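Local coordinates for putative GH105 family protein (Salmonella enterica subsp. enterica serovar Paratyphi A, PDB 3QWT) that is of unknown function but, as a putative GH105 glycoside hydrolase with an alpha/alpha-toroid fold, probably cleaves unsaturated sugar units from oligosaccharides, at residues 289-294 against 357-362; 279-284 against 298-303; 147-152 against 217-222; 204-207 against 212-215. All coordinates share one frame; numbering follows the deposited sequence.

Contact 1 of 4, residues 289-294 against 357-362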
loop_
_atom_site.group_PDB
_atom_site.type_symbol
_atom_site.label_atom_id
_atom_site.label_comp_id
_atom_site.label_asym_id
_atom_site.label_seq_id
_atom_site.Cartn_x
_atom_site.Cartn_y
_atom_site.Cartn_z
ATOM N N HIS A 289 -25.471 52.974 -3.790
ATOM C CA HIS A 289 -25.346 54.225 -3.056
ATOM C C HIS A 289 -24.606 54.076 -1.722
ATOM O O HIS A 289 -24.410 55.076 -1.019
ATOM C CB HIS A 289 -26.716 54.899 -2.871
ATOM C CG HIS A 289 -27.504 54.387 -1.703
ATOM N ND1 HIS A 289 -26.975 54.275 -0.433
ATOM C CD2 HIS A 289 -28.792 53.976 -1.608
ATOM C CE1 HIS A 289 -27.897 53.804 0.388
ATOM N NE2 HIS A 289 -29.010 53.615 -0.300
ATOM N N SER A 290 -24.206 52.845 -1.372
ATOM C CA SER A 290 -23.373 52.626 -0.192
ATOM C C SER A 290 -22.069 53.263 -0.534
ATOM O O SER A 290 -21.732 53.364 -1.708
ATOM C CB SER A 290 -23.063 51.141 0.061
ATOM O OG SER A 290 -24.045 50.286 -0.464
ATOM N N TYR A 291 -21.308 53.663 0.474
ATOM C CA TYR A 291 -19.948 54.069 0.188
ATOM C C TYR A 291 -19.156 52.866 -0.327
ATOM O O TYR A 291 -19.475 51.715 -0.026
ATOM C CB TYR A 291 -19.274 54.743 1.393
ATOM C CG TYR A 291 -19.222 53.973 2.707
ATOM C CD1 TYR A 291 -18.267 52.987 2.925
ATOM C CD2 TYR A 291 -20.086 54.286 3.758
ATOM C CE1 TYR A 291 -18.190 52.309 4.141
ATOM C CE2 TYR A 291 -20.020 53.612 4.975
ATOM C CZ TYR A 291 -19.070 52.625 5.157
ATOM O OH TYR A 291 -18.997 51.952 6.352
ATOM N N LEU A 292 -18.156 53.136 -1.152
ATOM C CA LEU A 292 -17.231 52.109 -1.582
ATOM C C LEU A 292 -16.369 51.707 -0.384
ATOM O O LEU A 292 -16.126 52.518 0.503
ATOM C CB LEU A 292 -16.363 52.651 -2.713
ATOM C CG LEU A 292 -17.168 53.103 -3.929
ATOM C CD1 LEU A 292 -16.288 53.862 -4.884
ATOM C CD2 LEU A 292 -17.795 51.900 -4.612
ATOM N N GLU A 293 -15.920 50.456 -0.341
ATOM C CA GLU A 293 -15.104 50.021 0.776
ATOM C C GLU A 293 -13.861 49.279 0.285
ATOM O O GLU A 293 -13.939 48.222 -0.362
ATOM C CB GLU A 293 -15.940 49.189 1.750
ATOM C CG GLU A 293 -15.400 49.135 3.171
ATOM C CD GLU A 293 -14.189 48.220 3.304
ATOM O OE1 GLU A 293 -13.226 48.584 4.002
ATOM O OE2 GLU A 293 -14.204 47.132 2.711
ATOM N N ALA A 294 -12.713 49.859 0.606
ATOM C CA ALA A 294 -11.419 49.413 0.110
ATOM C C ALA A 294 -10.924 48.047 0.622
ATOM O O ALA A 294 -10.273 47.304 -0.113
ATOM C CB ALA A 294 -10.373 50.490 0.381
ATOM N N ILE A 357 -21.344 52.543 9.151
ATOM C CA ILE A 357 -20.117 52.145 9.837
ATOM C C ILE A 357 -19.020 53.198 9.624
ATOM O O ILE A 357 -18.769 53.610 8.499
ATOM C CB ILE A 357 -19.600 50.772 9.324
ATOM C CG1 ILE A 357 -20.631 49.675 9.582
ATOM C CG2 ILE A 357 -18.270 50.413 9.965
ATOM C CD1 ILE A 357 -20.797 49.328 11.035
ATOM N N PRO A 358 -18.349 53.620 10.706
ATOM C CA PRO A 358 -17.262 54.604 10.599
ATOM C C PRO A 358 -16.082 54.120 9.753
ATOM O O PRO A 358 -15.751 52.918 9.753
ATOM C CB PRO A 358 -16.797 54.766 12.046
ATOM C CG PRO A 358 -17.895 54.229 12.879
ATOM C CD PRO A 358 -18.548 53.168 12.094
ATOM N N LEU A 359 -15.442 55.058 9.060
ATOM C CA LEU A 359 -14.256 54.762 8.260
ATOM C C LEU A 359 -12.969 55.051 9.031
ATOM O O LEU A 359 -12.874 56.059 9.727
ATOM C CB LEU A 359 -14.289 55.574 6.969
ATOM C CG LEU A 359 -15.516 55.319 6.098
ATOM C CD1 LEU A 359 -15.702 56.413 5.063
ATOM C CD2 LEU A 359 -15.424 53.956 5.429
ATOM N N THR A 360 -11.975 54.179 8.912
ATOM C CA THR A 360 -10.728 54.364 9.661
ATOM C C THR A 360 -9.722 53.261 9.346
ATOM O O THR A 360 -10.103 52.156 8.982
ATOM C CB THR A 360 -10.971 54.378 11.192
ATOM O OG1 THR A 360 -9.773 54.775 11.876
ATOM C CG2 THR A 360 -11.400 52.991 11.680
ATOM N N SER A 361 -8.440 53.567 9.513
ATOM C CA SER A 361 -7.374 52.642 9.180
ATOM C C SER A 361 -7.331 51.447 10.141
ATOM O O SER A 361 -7.568 51.597 11.330
ATOM C CB SER A 361 -6.041 53.385 9.186
ATOM O OG SER A 361 -5.817 54.010 10.439
HETATM N N MSE A 362 -7.046 50.257 9.626
HETATM C CA MSE A 362 -7.035 49.072 10.481
HETATM C C MSE A 362 -5.992 48.066 10.033
HETATM O O MSE A 362 -5.612 48.036 8.867
HETATM C CB MSE A 362 -8.421 48.414 10.513
HETATM C CG MSE A 362 -9.506 49.344 11.046
HETATM SE SE MSE A 362 -9.328 49.557 12.985
HETATM C CE MSE A 362 -10.282 47.931 13.501
#

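Contact 2 of 4, residues 279-284 against 298-303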
loop_
_atom_site.group_PDB
_atom_site.type_symbol
_atom_site.label_atom_id
_atom_site.label_comp_id
_atom_site.label_asym_id
_atom_site.label_seq_id
_atom_site.Cartn_x
_atom_site.Cartn_y
_atom_site.Cartn_z
ATOM N N GLY A 279 -13.374 50.326 -9.837
ATOM C CA GLY A 279 -12.693 49.077 -9.564
ATOM C C GLY A 279 -12.920 48.636 -8.132
ATOM O O GLY A 279 -12.481 47.559 -7.728
ATOM N N LEU A 280 -13.610 49.478 -7.368
ATOM C CA LEU A 280 -13.969 49.164 -5.992
ATOM C C LEU A 280 -15.386 48.609 -5.907
ATOM O O LEU A 280 -16.134 48.665 -6.879
ATOM C CB LEU A 280 -13.836 50.396 -5.105
ATOM C CG LEU A 280 -12.494 50.521 -4.367
ATOM C CD1 LEU A 280 -11.338 50.886 -5.304
ATOM C CD2 LEU A 280 -12.616 51.531 -3.249
ATOM N N TRP A 281 -15.740 48.069 -4.743
ATOM C CA TRP A 281 -17.082 47.535 -4.517
ATOM C C TRP A 281 -17.788 48.272 -3.398
ATOM O O TRP A 281 -17.139 48.703 -2.444
ATOM C CB TRP A 281 -17.023 46.055 -4.135
ATOM C CG TRP A 281 -16.898 45.146 -5.270
ATOM C CD1 TRP A 281 -17.912 44.520 -5.945
ATOM C CD2 TRP A 281 -15.683 44.722 -5.881
ATOM N NE1 TRP A 281 -17.396 43.725 -6.937
ATOM C CE2 TRP A 281 -16.029 43.830 -6.921
ATOM C CE3 TRP A 281 -14.332 45.003 -5.646
ATOM C CZ2 TRP A 281 -15.069 43.217 -7.727
ATOM C CZ3 TRP A 281 -13.381 44.397 -6.446
ATOM C CH2 TRP A 281 -13.754 43.516 -7.477
ATOM N N HIS A 282 -19.114 48.379 -3.505
ATOM C CA HIS A 282 -19.935 49.026 -2.480
ATOM C C HIS A 282 -20.048 48.195 -1.187
ATOM O O HIS A 282 -20.132 46.960 -1.227
ATOM C CB HIS A 282 -21.321 49.345 -3.039
ATOM C CG HIS A 282 -21.298 50.242 -4.236
ATOM N ND1 HIS A 282 -21.235 51.619 -4.137
ATOM C CD2 HIS A 282 -21.338 49.965 -5.562
ATOM C CE1 HIS A 282 -21.238 52.147 -5.346
ATOM N NE2 HIS A 282 -21.306 51.166 -6.230
ATOM N N THR A 283 -20.049 48.882 -0.046
ATOM C CA THR A 283 -20.011 48.223 1.259
ATOM C C THR A 283 -21.262 47.376 1.478
ATOM O O THR A 283 -21.221 46.344 2.158
ATOM C CB THR A 283 -19.797 49.227 2.412
ATOM O OG1 THR A 283 -19.377 48.523 3.582
ATOM C CG2 THR A 283 -21.073 50.005 2.713
ATOM N N LEU A 284 -22.376 47.814 0.902
ATOM C CA LEU A 284 -23.472 46.897 0.626
ATOM C C LEU A 284 -23.410 46.661 -0.863
ATOM O O LEU A 284 -23.693 47.571 -1.650
ATOM C CB LEU A 284 -24.818 47.478 1.016
ATOM C CG LEU A 284 -25.461 47.089 2.346
ATOM C CD1 LEU A 284 -24.622 46.105 3.131
ATOM C CD2 LEU A 284 -25.775 48.334 3.164
ATOM N N ALA A 298 -10.063 44.845 -1.487
ATOM C CA ALA A 298 -8.742 44.229 -1.519
ATOM C C ALA A 298 -8.820 42.703 -1.418
ATOM O O ALA A 298 -8.085 41.986 -2.099
ATOM C CB ALA A 298 -7.851 44.793 -0.418
ATOM N N GLY A 299 -9.711 42.203 -0.574
ATOM C CA GLY A 299 -9.824 40.765 -0.394
ATOM C C GLY A 299 -10.323 40.168 -1.690
ATOM O O GLY A 299 -9.835 39.135 -2.150
ATOM N N PHE A 300 -11.294 40.854 -2.287
ATOM C CA PHE A 300 -11.858 40.451 -3.558
ATOM C C PHE A 300 -10.767 40.367 -4.612
ATOM O O PHE A 300 -10.645 39.370 -5.314
ATOM C CB PHE A 300 -12.919 41.453 -3.976
ATOM C CG PHE A 300 -14.188 41.349 -3.188
ATOM C CD1 PHE A 300 -14.587 40.134 -2.652
ATOM C CD2 PHE A 300 -14.992 42.463 -2.992
ATOM C CE1 PHE A 300 -15.770 40.032 -1.937
ATOM C CE2 PHE A 300 -16.177 42.367 -2.279
ATOM C CZ PHE A 300 -16.563 41.154 -1.746
ATOM N N ALA A 301 -9.959 41.413 -4.702
ATOM C CA ALA A 301 -8.865 41.431 -5.655
ATOM C C ALA A 301 -8.008 40.196 -5.452
ATOM O O ALA A 301 -7.720 39.466 -6.397
ATOM C CB ALA A 301 -8.031 42.691 -5.485
ATOM N N TYR A 302 -7.611 39.954 -4.206
ATOM C CA TYR A 302 -6.767 38.810 -3.910
ATOM C C TYR A 302 -7.360 37.507 -4.437
ATOM O O TYR A 302 -6.733 36.800 -5.229
ATOM C CB TYR A 302 -6.515 38.689 -2.415
ATOM C CG TYR A 302 -5.803 37.402 -2.053
ATOM C CD1 TYR A 302 -4.434 37.267 -2.242
ATOM C CD2 TYR A 302 -6.503 36.318 -1.538
ATOM C CE1 TYR A 302 -3.783 36.089 -1.920
ATOM C CE2 TYR A 302 -5.864 35.142 -1.214
ATOM C CZ TYR A 302 -4.502 35.028 -1.404
ATOM O OH TYR A 302 -3.857 33.852 -1.076
ATOM N N GLY A 303 -8.577 37.203 -4.002
ATOM C CA GLY A 303 -9.210 35.937 -4.331
ATOM C C GLY A 303 -9.403 35.751 -5.817
ATOM O O GLY A 303 -9.112 34.685 -6.371
#

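Contact 3 of 4, residues 147-152 against 217-222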
loop_
_atom_site.group_PDB
_atom_site.type_symbol
_atom_site.label_atom_id
_atom_site.label_comp_id
_atom_site.label_asym_id
_atom_site.label_seq_id
_atom_site.Cartn_x
_atom_site.Cartn_y
_atom_site.Cartn_z
ATOM N N ARG A 147 -21.003 25.419 20.048
ATOM C CA ARG A 147 -21.588 25.089 18.727
ATOM C C ARG A 147 -23.069 25.430 18.664
ATOM O O ARG A 147 -23.771 25.342 19.669
ATOM C CB ARG A 147 -21.424 23.605 18.373
ATOM C CG ARG A 147 -19.988 23.097 18.337
ATOM C CD ARG A 147 -19.196 23.701 17.192
ATOM N NE ARG A 147 -18.163 22.783 16.714
ATOM C CZ ARG A 147 -16.890 22.808 17.100
ATOM N NH1 ARG A 147 -16.474 23.701 17.981
ATOM N NH2 ARG A 147 -16.026 21.928 16.614
ATOM N N THR A 148 -23.541 25.791 17.477
ATOM C CA THR A 148 -24.957 25.983 17.250
ATOM C C THR A 148 -25.576 24.632 16.951
ATOM O O THR A 148 -24.876 23.622 16.956
ATOM C CB THR A 148 -25.206 26.892 16.039
ATOM O OG1 THR A 148 -24.888 26.190 14.829
ATOM C CG2 THR A 148 -24.369 28.163 16.127
ATOM N N ASP A 149 -26.890 24.627 16.704
ATOM C CA ASP A 149 -27.579 23.515 16.074
ATOM C C ASP A 149 -26.715 22.958 14.951
ATOM O O ASP A 149 -26.009 23.711 14.268
ATOM C CB ASP A 149 -28.897 24.001 15.441
ATOM C CG ASP A 149 -29.954 24.391 16.472
ATOM O OD1 ASP A 149 -29.635 24.487 17.680
ATOM O OD2 ASP A 149 -31.111 24.614 16.060
ATOM N N HIS A 150 -26.795 21.647 14.753
ATOM C CA HIS A 150 -26.121 20.985 13.643
ATOM C C HIS A 150 -24.622 21.206 13.724
ATOM O O HIS A 150 -23.927 21.171 12.716
ATOM C CB HIS A 150 -26.683 21.487 12.307
ATOM C CG HIS A 150 -28.125 21.156 12.108
ATOM N ND1 HIS A 150 -28.580 19.856 12.015
ATOM C CD2 HIS A 150 -29.221 21.948 11.991
ATOM C CE1 HIS A 150 -29.893 19.861 11.849
ATOM N NE2 HIS A 150 -30.306 21.118 11.822
ATOM N N GLY A 151 -24.141 21.451 14.938
ATOM C CA GLY A 151 -22.721 21.518 15.198
ATOM C C GLY A 151 -22.029 22.595 14.399
ATOM O O GLY A 151 -20.842 22.492 14.105
ATOM N N GLY A 152 -22.772 23.639 14.044
ATOM C CA GLY A 152 -22.164 24.789 13.408
ATOM C C GLY A 152 -21.311 25.538 14.410
ATOM O O GLY A 152 -21.646 25.621 15.592
ATOM N N TRP A 217 -26.350 34.349 10.051
ATOM C CA TRP A 217 -27.453 33.405 10.194
ATOM C C TRP A 217 -27.660 33.103 11.673
ATOM O O TRP A 217 -26.694 32.960 12.434
ATOM C CB TRP A 217 -27.140 32.093 9.454
ATOM C CG TRP A 217 -28.018 30.941 9.870
ATOM C CD1 TRP A 217 -27.711 29.965 10.769
ATOM C CD2 TRP A 217 -29.343 30.658 9.412
ATOM N NE1 TRP A 217 -28.763 29.094 10.898
ATOM C CE2 TRP A 217 -29.779 29.504 10.079
ATOM C CE3 TRP A 217 -30.212 31.281 8.511
ATOM C CZ2 TRP A 217 -31.037 28.948 9.861
ATOM C CZ3 TRP A 217 -31.459 30.732 8.301
ATOM C CH2 TRP A 217 -31.862 29.579 8.972
ATOM N N SER A 218 -28.913 32.977 12.081
ATOM C CA SER A 218 -29.192 32.559 13.444
ATOM C C SER A 218 -30.150 31.378 13.502
ATOM O O SER A 218 -31.182 31.360 12.825
ATOM C CB SER A 218 -29.748 33.711 14.273
ATOM O OG SER A 218 -30.049 33.245 15.573
ATOM N N TYR A 219 -29.805 30.393 14.321
ATOM C CA TYR A 219 -30.676 29.243 14.497
ATOM C C TYR A 219 -31.791 29.561 15.482
ATOM O O TYR A 219 -32.733 28.789 15.648
ATOM C CB TYR A 219 -29.883 28.019 14.939
ATOM C CG TYR A 219 -29.294 27.233 13.781
ATOM C CD1 TYR A 219 -27.927 27.099 13.631
ATOM C CD2 TYR A 219 -30.116 26.628 12.844
ATOM C CE1 TYR A 219 -27.389 26.376 12.580
ATOM C CE2 TYR A 219 -29.592 25.904 11.797
ATOM C CZ TYR A 219 -28.226 25.782 11.670
ATOM O OH TYR A 219 -27.697 25.072 10.623
ATOM N N ASP A 220 -31.681 30.711 16.134
ATOM C CA ASP A 220 -32.756 31.184 16.972
ATOM C C ASP A 220 -33.653 32.043 16.089
ATOM O O ASP A 220 -33.495 33.254 16.008
ATOM C CB ASP A 220 -32.197 31.956 18.160
ATOM C CG ASP A 220 -33.279 32.608 18.993
ATOM O OD1 ASP A 220 -34.474 32.299 18.772
ATOM O OD2 ASP A 220 -32.934 33.428 19.871
ATOM N N GLY A 221 -34.570 31.390 15.386
ATOM C CA GLY A 221 -35.481 32.085 14.497
ATOM C C GLY A 221 -35.214 31.755 13.042
ATOM O O GLY A 221 -35.959 32.176 12.169
ATOM N N HIS A 222 -34.145 31.007 12.779
ATOM C CA HIS A 222 -33.796 30.647 11.409
ATOM C C HIS A 222 -33.938 31.801 10.417
ATOM O O HIS A 222 -34.732 31.729 9.483
ATOM C CB HIS A 222 -34.637 29.460 10.937
ATOM C CG HIS A 222 -34.416 28.219 11.739
ATOM N ND1 HIS A 222 -34.817 28.104 13.051
ATOM C CD2 HIS A 222 -33.815 27.046 11.424
ATOM C CE1 HIS A 222 -34.477 26.912 13.510
ATOM N NE2 HIS A 222 -33.869 26.249 12.541
#

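Contact 4 of 4, residues 204-207 against 212-215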
loop_
_atom_site.group_PDB
_atom_site.type_symbol
_atom_site.label_atom_id
_atom_site.label_comp_id
_atom_site.label_asym_id
_atom_site.label_seq_id
_atom_site.Cartn_x
_atom_site.Cartn_y
_atom_site.Cartn_z
ATOM N N ASN A 204 -26.088 27.922 5.067
ATOM C CA ASN A 204 -26.802 28.918 5.857
ATOM C C ASN A 204 -26.596 30.360 5.412
ATOM O O ASN A 204 -27.420 31.226 5.711
ATOM C CB ASN A 204 -26.439 28.797 7.350
ATOM C CG ASN A 204 -27.068 27.581 8.018
ATOM O OD1 ASN A 204 -28.086 27.050 7.563
ATOM N ND2 ASN A 204 -26.464 27.142 9.120
ATOM N N LEU A 205 -25.504 30.626 4.704
ATOM C CA LEU A 205 -25.126 32.010 4.433
ATOM C C LEU A 205 -25.140 32.386 2.952
ATOM O O LEU A 205 -25.399 33.535 2.612
ATOM C CB LEU A 205 -23.773 32.325 5.059
ATOM C CG LEU A 205 -23.788 32.255 6.590
ATOM C CD1 LEU A 205 -22.377 32.075 7.162
ATOM C CD2 LEU A 205 -24.471 33.491 7.209
HETATM N N MSE A 206 -24.867 31.425 2.073
HETATM C CA MSE A 206 -24.902 31.713 0.653
HETATM C C MSE A 206 -26.319 32.078 0.201
HETATM O O MSE A 206 -27.309 31.480 0.624
HETATM C CB MSE A 206 -24.386 30.529 -0.162
HETATM C CG MSE A 206 -24.454 30.769 -1.673
HETATM SE SE MSE A 206 -24.168 29.161 -2.768
HETATM C CE MSE A 206 -24.650 30.012 -4.468
ATOM N N ASP A 207 -26.405 33.060 -0.676
ATOM C CA ASP A 207 -27.682 33.451 -1.259
ATOM C C ASP A 207 -27.753 32.896 -2.668
ATOM O O ASP A 207 -27.203 33.490 -3.593
ATOM C CB ASP A 207 -27.771 34.964 -1.317
ATOM C CG ASP A 207 -29.015 35.440 -2.024
ATOM O OD1 ASP A 207 -30.030 34.723 -1.957
ATOM O OD2 ASP A 207 -28.969 36.525 -2.634
ATOM N N LEU A 212 -23.935 35.896 -4.199
ATOM C CA LEU A 212 -23.253 36.554 -3.093
ATOM C C LEU A 212 -23.712 35.925 -1.770
ATOM O O LEU A 212 -24.593 35.063 -1.766
ATOM C CB LEU A 212 -23.519 38.066 -3.123
ATOM C CG LEU A 212 -23.067 38.732 -4.428
ATOM C CD1 LEU A 212 -23.617 40.168 -4.588
ATOM C CD2 LEU A 212 -21.541 38.703 -4.566
ATOM N N TRP A 213 -23.135 36.369 -0.655
ATOM C CA TRP A 213 -23.441 35.792 0.653
ATOM C C TRP A 213 -24.100 36.766 1.632
ATOM O O TRP A 213 -23.848 37.970 1.598
ATOM C CB TRP A 213 -22.159 35.284 1.308
ATOM C CG TRP A 213 -21.661 33.982 0.778
ATOM C CD1 TRP A 213 -21.524 33.622 -0.525
ATOM C CD2 TRP A 213 -21.183 32.879 1.556
ATOM N NE1 TRP A 213 -21.008 32.341 -0.611
ATOM C CE2 TRP A 213 -20.788 31.870 0.653
ATOM C CE3 TRP A 213 -21.067 32.643 2.930
ATOM C CZ2 TRP A 213 -20.277 30.640 1.083
ATOM C CZ3 TRP A 213 -20.558 31.428 3.361
ATOM C CH2 TRP A 213 -20.174 30.433 2.435
ATOM N N PHE A 214 -24.919 36.230 2.530
ATOM C CA PHE A 214 -25.436 37.021 3.627
ATOM C C PHE A 214 -24.429 37.085 4.770
ATOM O O PHE A 214 -23.686 36.129 5.016
ATOM C CB PHE A 214 -26.761 36.443 4.111
ATOM C CG PHE A 214 -27.849 36.515 3.079
ATOM C CD1 PHE A 214 -28.286 37.740 2.613
ATOM C CD2 PHE A 214 -28.410 35.364 2.557
ATOM C CE1 PHE A 214 -29.292 37.811 1.641
ATOM C CE2 PHE A 214 -29.410 35.435 1.589
ATOM C CZ PHE A 214 -29.846 36.660 1.134
ATOM N N HIS A 215 -24.413 38.198 5.482
ATOM C CA HIS A 215 -23.449 38.342 6.567
ATOM C C HIS A 215 -23.632 37.278 7.654
ATOM O O HIS A 215 -22.679 36.578 8.007
ATOM C CB HIS A 215 -23.482 39.747 7.184
ATOM C CG HIS A 215 -22.433 39.957 8.228
ATOM N ND1 HIS A 215 -22.520 40.944 9.188
ATOM C CD2 HIS A 215 -21.271 39.300 8.462
ATOM C CE1 HIS A 215 -21.454 40.883 9.970
ATOM N NE2 HIS A 215 -20.682 39.898 9.550
#

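Contact 1 of 4, residues 289-294 against 357-362
Tyr291 reaches across to Ile357 and Leu359, joining two loops at the surface of the alpha/alpha toroid, one leading into helix 294-309 and the other into helix 363-377. Glu293 N-caps the first of these helices through Ala296 N, and the backbone of Tyr291 is itself fixed to Thr283, so the ring projects from a pinned base. From CB, which points toward 357-362, the chain turns so that CG lies between the backbone N and the carbonyl carbon (chi1 56°), and this carries the ring toward 357-362. CD1 is the first ring atom to meet a partner, Leu359 CD2, at 3.9 Å. One bond further on, CE1 approaches the same methyl, with Tyr291 CE1 to Leu359 CD2 at 3.5 Å. The leucine covers one face of the ring, and the tyrosine and leucine side chains run antiparallel alongside one another. Further along, Tyr291 CZ comes within 3.5 Å of Ile357 O, which stands oblique to the ring. At the tip, the hydroxyl donates a weak hydrogen bond, Tyr291 OH to Ile357 O at 2.7 Å, and also rests on the Ile357 branch point, with Tyr291 OH to Ile357 CB at 3.3 Å.

Contact 2 of 4, residues 279-284 against 298-303
Trp281 and Phe300 both set CG anti to their own carbonyl carbon (chi1 -82° and -74°), and from these positions the two rings meet in a T-shaped, edge-to-face pair. The pair lies in the buried interior of the alpha/alpha toroid, where the loop after helix 255-272 folds back onto helix 294-309, the helix it leads into. The edge of Phe300 is directed at the face of the indole. The centroids of the phenyl and the five-membered ring are 5.1 Å apart, with the planes at 66°. Phe300 CD2 does the closest touching, 3.7 Å from Trp281 CD2, above the indole and offset toward its rim. The hydrogen bond of NE1 to Leu271 O, at the end of helix 255-272, helps set the rotation of the indole; Trp281 N separately bonds Thr297 OG1 on helix 294-309. Val320 and Ala324 of helix 318-330 also pack on Trp281, while Phe300 leans on Asn234, Ser235 and Thr238 of helix 231-248. Over the six-membered ring a CH-pi contact completes the pair, with Phe300 CB 4.2 Å from the ring centroid and 23° off its normal.

Contact 3 of 4, residues 147-152 against 217-222
Asp149 and Tyr219 form the tight part of this contact, in which the loop after helix 131-143 turns against the end of the two-stranded antiparallel sheet 165-167/216-218. Asp149 CB sits over the centre of the phenol ring in a CH-pi contact, 3.7 Å from the centroid and 13° off the normal. The opposite face is covered by Trp217, whose NE1 lies 3.2 Å above the ring plane, so the ring is held between an aliphatic carbon and an indole edge. Thr148 comes to the ring's edge, near its plane, with Thr148 OG1 to Tyr219 CE1 at 3.4 Å. A chi1 of 72° lets that hydroxyl bend back and donate to a carbonyl of its own loop, Thr148 OG1 to Asp149 O at 2.8 Å. Gly152 N donates to the same oxygen, and Thr148 N to Gly152 O at 2.7 Å closes the turn.

The other side is looser. The His150 ring meets Tyr219 only obliquely, planes 55° apart, with His150 CD2 to Tyr219 OH at 3.7 Å; it is partly exposed and also packs on Gln262 of the second subunit. His222 points NE2 at the phenol edge, and Lys208 of the second subunit lies against His222.

The polar ends look elsewhere: Asp149 OD1 is hydrogen-bonded to Gln164 NE2, and Tyr219 OH to Asn204 ND2 on helix 188-205. The two segments therefore cohere through dispersion and CH-pi contact, while hydrogen bonds to Gln164 and Asn204 fix the orientation of the carboxylate and the phenol.

Contact 4 of 4, residues 204-207 against 212-215
Leu205 and Phe214 share the first of two backbone hydrogen bonds that draw the chain back on itself after helix 188-205. Phe214 N donates to Leu205 O at 2.7 Å. The second bond, Asp207 N to Leu212 O, is 2.9 Å long. Together they flank a single antiparallel beta bridge between Met206 and Trp213, which closes a short turn.

CH-pi and apolar contacts cover the indole. Met206 CA stands over the five-membered ring, 3.9 Å from its centroid and only 5° off the normal. The selenomethionine side chain, CG anti to the backbone N (chi1 178°) and extended beyond, crosses the Trp213 side chain at about a right angle; it also touches Gln203 of the second subunit. Leu205 adds its stem at the six-membered ring, with Leu205 CB to Trp213 CE3 at 3.5 Å.

Asp207 lies along the other aromatic ring: its CB is 3.4 Å from Phe214 CE2 and its CG 3.5 Å from Phe214 CZ, with carboxylate and ring planes 37° apart. Its polar bonds are made elsewhere, OD2 being held by a salt bridge to Arg229 and a hydrogen bond from Thr210.

Around this buried turn, Trp213 packs on Val263 of helix 255-272 and Leu237 of helix 231-248, and Leu212 reaches the same two helices. His215, hydrogen-bonded to Tyr354 and Asp169, leads into strand 216-218.

How the contacts relate
All four contacts lie in the one alpha/alpha-toroid domain, probably of the GH105/GH88 type. Along the chain, contact 4 is nested inside the loop closed by contact 3, and both finish before contacts 2 and 1, whose segments alternate. Contacts 3 and 4, centres about 14 Å apart, share the region where helix 188-205 is followed by strand 216-218. Contacts 1 and 2, centres about 12 Å apart, touch directly, Tyr291 O to Thr283 N at 2.9 Å, around helix 294-309. From the centre of contact 2, that of contact 3 is about 28 Å away and that of contact 4 about 16 Å. Contacts 2 and 4 are buried; contact 1 lies among surface loops and contact 3 is partly buried, with contacts 3 and 4 both reaching the second subunit.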